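PDB 2I7H: nitroreductase-like family protein from Bacillus cereus, which belongs to the nitroreductase-like family of flavoproteins and binds flavin mononucleotide in pockets shared between the two subunits of a dimer. Local coordinates for residues H46-W52 and E111-T116. Sequence-based numbering, arbitrary orientation. Where two conformers were deposited one is given.
Sequences HKHREPW and EDYAAT. With FMN (flavin mononucleotide), chain J.
Arg49 reaches from its loop to two successive carboxylates of helix 106-129, and its flat guanidinium, with several N-H groups in one plane, suits that double task. NE and NH1 both grip Asp112 OD1: NE, 2.8 Å from OD1, takes the syn lone pair, whereas NH1 comes from above the carboxylate plane, the guanidinium and carboxylate planes standing 60° apart. NH1 also meets the anti lone pair of Glu111 OE1 at 2.9 Å, here with the planes only 21° apart. Glu111 OE1 further accepts a weak bond from His46 ND1 (3.2 Å), while a water links His46 ND1, Arg49 NH2 and OE1; Glu111 OE2 bonds Ser138 OG of the second subunit. His46 swings its ring away from the backbone N (chi1 -159°), so that it meets the flavin obliquely, NE2 3.3 Å from FMN C4A. Farther along, compact Pro51 lays CG 3.8 Å from Ala115 CB, a methyl small enough to admit Trp52 CZ3 as well. Thr116 OG1, turned back to Asp112 O, satisfies its own polarity beside the proline. The loop, leading from helix 30-40 into strand 53-58, thus covers helix 106-129, whose Asp112 and Thr116 also touch strand 94-101 and whose Phe119 stacks on Trp52.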
loop_
_atom_site.group_PDB
_atom_site.type_symbol
_atom_site.label_atom_id
_atom_site.label_comp_id
_atom_site.label_asym_id
_atom_site.label_seq_id
_atom_site.Cartn_x
_atom_site.Cartn_y
_atom_site.Cartn_z
ATOM N N HIS A 46 6.275 4.707 -8.929
ATOM C CA HIS A 46 6.441 5.840 -9.801
ATOM C C HIS A 46 7.800 5.769 -10.485
ATOM O O HIS A 46 8.804 5.444 -9.858
ATOM C CB HIS A 46 6.194 7.177 -9.076
ATOM C CG HIS A 46 5.876 8.310 -10.005
ATOM N ND1 HIS A 46 6.653 9.444 -10.103
ATOM C CD2 HIS A 46 4.891 8.464 -10.918
ATOM C CE1 HIS A 46 6.147 10.257 -11.012
ATOM N NE2 HIS A 46 5.072 9.688 -11.518
ATOM N N LYS A 47 7.785 6.036 -11.790
ATOM C CA LYS A 47 8.981 6.068 -12.629
ATOM C C LYS A 47 9.757 4.746 -12.661
ATOM O O LYS A 47 10.906 4.702 -13.096
ATOM C CB LYS A 47 9.883 7.244 -12.240
ATOM C CG LYS A 47 9.245 8.609 -12.440
ATOM C CD LYS A 47 9.053 8.941 -13.918
ATOM C CE LYS A 47 8.749 10.419 -14.117
ATOM N NZ LYS A 47 9.094 10.863 -15.498
ATOM N N HIS A 48 9.111 3.671 -12.205
ATOM C CA HIS A 48 9.714 2.324 -12.207
ATOM C C HIS A 48 11.022 2.309 -11.393
ATOM O O HIS A 48 12.041 1.711 -11.800
ATOM C CB HIS A 48 9.899 1.822 -13.663
ATOM C CG HIS A 48 10.155 0.351 -13.781
ATOM N ND1 HIS A 48 9.172 -0.598 -13.579
ATOM C CD2 HIS A 48 11.288 -0.336 -14.085
ATOM C CE1 HIS A 48 9.693 -1.804 -13.749
ATOM N NE2 HIS A 48 10.974 -1.672 -14.051
ATOM N N ARG A 49 10.991 2.996 -10.250
ATOM C CA ARG A 49 12.152 3.054 -9.343
ATOM C C ARG A 49 12.288 1.780 -8.523
ATOM O O ARG A 49 13.356 1.533 -7.959
ATOM C CB ARG A 49 12.112 4.271 -8.412
ATOM C CG ARG A 49 12.360 5.581 -9.100
ATOM C CD ARG A 49 12.647 6.693 -8.096
ATOM N NE ARG A 49 11.460 7.066 -7.329
ATOM C CZ ARG A 49 10.589 8.015 -7.676
ATOM N NH1 ARG A 49 9.546 8.288 -6.880
ATOM N NH2 ARG A 49 10.773 8.693 -8.800
ATOM N N GLU A 50 11.209 0.991 -8.467
ATOM C CA GLU A 50 11.168 -0.277 -7.725
ATOM C C GLU A 50 11.897 -0.166 -6.366
ATOM O O GLU A 50 12.884 -0.856 -6.140
ATOM C CB GLU A 50 11.749 -1.433 -8.574
ATOM C CG GLU A 50 10.938 -1.772 -9.810
ATOM C CD GLU A 50 11.555 -2.923 -10.615
ATOM O OE1 GLU A 50 12.610 -2.735 -11.272
ATOM O OE2 GLU A 50 10.988 -4.030 -10.565
ATOM N N PRO A 51 11.409 0.708 -5.471
ATOM C CA PRO A 51 12.196 1.098 -4.301
ATOM C C PRO A 51 12.423 -0.009 -3.262
ATOM O O PRO A 51 13.247 0.152 -2.353
ATOM C CB PRO A 51 11.341 2.223 -3.691
ATOM C CG PRO A 51 9.949 1.878 -4.085
ATOM C CD PRO A 51 10.101 1.405 -5.486
ATOM N N TRP A 52 11.694 -1.104 -3.379
ATOM C CA TRP A 52 11.649 -2.100 -2.302
ATOM C C TRP A 52 12.914 -2.981 -2.291
ATOM O O TRP A 52 13.470 -3.292 -3.345
ATOM C CB TRP A 52 10.383 -2.958 -2.439
ATOM C CG TRP A 52 10.126 -3.361 -3.859
ATOM C CD1 TRP A 52 10.827 -4.318 -4.599
ATOM C CD2 TRP A 52 9.142 -2.810 -4.759
ATOM N NE1 TRP A 52 10.319 -4.396 -5.861
ATOM C CE2 TRP A 52 9.299 -3.482 -6.007
ATOM C CE3 TRP A 52 8.158 -1.825 -4.639
ATOM C CZ2 TRP A 52 8.500 -3.199 -7.122
ATOM C CZ3 TRP A 52 7.346 -1.534 -5.763
ATOM C CH2 TRP A 52 7.537 -2.228 -6.988
ATOM N N GLU A 111 6.419 8.882 -2.616
ATOM C CA GLU A 111 6.158 7.947 -3.721
ATOM C C GLU A 111 6.807 6.576 -3.500
ATOM O O GLU A 111 6.179 5.555 -3.676
ATOM C CB GLU A 111 6.644 8.536 -5.064
ATOM C CG GLU A 111 5.671 9.499 -5.672
ATOM C CD GLU A 111 6.258 10.356 -6.807
ATOM O OE1 GLU A 111 7.446 10.285 -7.120
ATOM O OE2 GLU A 111 5.510 11.168 -7.362
ATOM N N ASP A 112 8.068 6.560 -3.125
ATOM C CA ASP A 112 8.763 5.298 -2.920
ATOM C C ASP A 112 8.139 4.495 -1.787
ATOM O O ASP A 112 7.963 3.271 -1.882
ATOM C CB ASP A 112 10.247 5.574 -2.686
ATOM C CG ASP A 112 10.943 6.004 -3.956
ATOM O OD1 ASP A 112 10.328 5.899 -5.045
ATOM O OD2 ASP A 112 12.109 6.400 -3.874
ATOM N N TYR A 113 7.817 5.200 -0.716
ATOM C CA TYR A 113 7.174 4.618 0.441
ATOM C C TYR A 113 5.775 4.060 0.098
ATOM O O TYR A 113 5.433 2.925 0.469
ATOM C CB TYR A 113 7.118 5.684 1.542
ATOM C CG TYR A 113 6.627 5.210 2.858
ATOM C CD1 TYR A 113 7.447 4.488 3.715
ATOM C CD2 TYR A 113 5.326 5.469 3.258
ATOM C CE1 TYR A 113 6.979 4.037 4.953
ATOM C CE2 TYR A 113 4.855 5.019 4.490
ATOM C CZ TYR A 113 5.664 4.318 5.304
ATOM O OH TYR A 113 5.172 3.935 6.512
ATOM N N ALA A 114 4.987 4.843 -0.635
ATOM C CA ALA A 114 3.710 4.376 -1.184
ATOM C C ALA A 114 3.852 3.041 -1.945
ATOM O O ALA A 114 3.122 2.066 -1.667
ATOM C CB ALA A 114 3.096 5.463 -2.091
ATOM N N ALA A 115 4.796 3.012 -2.886
ATOM C CA ALA A 115 5.105 1.831 -3.679
ATOM C C ALA A 115 5.548 0.678 -2.803
ATOM O O ALA A 115 5.170 -0.474 -3.036
ATOM C CB ALA A 115 6.197 2.164 -4.744
ATOM N N THR A 116 6.365 0.975 -1.790
ATOM C CA THR A 116 6.845 -0.087 -0.926
ATOM C C THR A 116 5.694 -0.665 -0.064
ATOM O O THR A 116 5.625 -1.860 0.107
ATOM C CB THR A 116 8.034 0.361 -0.111
ATOM O OG1 THR A 116 9.084 0.713 -1.010
ATOM C CG2 THR A 116 8.497 -0.742 0.778
HETATM N N1 FMN J . 1.438 8.079 -12.532
HETATM C C2 FMN J . 1.369 9.326 -13.158
HETATM O O2 FMN J . 1.095 9.422 -14.356
HETATM N N3 FMN J . 1.605 10.478 -12.436
HETATM C C4 FMN J . 1.909 10.394 -11.087
HETATM O O4 FMN J . 2.032 11.417 -10.426
HETATM C C4A FMN J . 1.981 9.148 -10.457
HETATM N N5 FMN J . 2.294 9.080 -9.114
HETATM C C5A FMN J . 2.368 7.861 -8.482
HETATM C C6 FMN J . 2.676 7.858 -7.137
HETATM C C7 FMN J . 2.758 6.711 -6.385
HETATM C C7M FMN J . 2.324 6.952 -4.978
HETATM C C8 FMN J . 2.550 5.487 -7.029
HETATM C C8M FMN J . 2.376 4.239 -6.217
HETATM C C9 FMN J . 2.238 5.477 -8.399
HETATM C C9A FMN J . 2.128 6.666 -9.155
HETATM N N10 FMN J . 1.843 6.705 -10.545
HETATM C C10 FMN J . 1.730 7.965 -11.172
HETATM C "C1'" FMN J . 2.747 5.838 -11.380
HETATM C "C2'" FMN J . 2.265 4.422 -11.669
HETATM O "O2'" FMN J . 1.558 3.882 -10.560
HETATM C "C3'" FMN J . 3.515 3.598 -11.989
HETATM O "O3'" FMN J . 4.236 4.159 -13.070
HETATM C "C4'" FMN J . 3.191 2.174 -12.355
HETATM O "O4'" FMN J . 3.996 1.297 -11.611
HETATM C "C5'" FMN J . 3.493 1.963 -13.826
HETATM O "O5'" FMN J . 3.385 0.591 -14.083
HETATM P P FMN J . 1.996 -0.187 -13.787
HETATM O O1P FMN J . 1.282 0.394 -12.579
HETATM O O2P FMN J . 2.383 -1.634 -13.473
HETATM O O3P FMN J . 1.110 -0.054 -15.038
HETATM O O HOH W 1 8.659 4.503 -6.798
HETATM O O HOH W 2 9.157 10.923 -9.090
HETATM O O HOH W 3 5.173 5.424 -6.123
#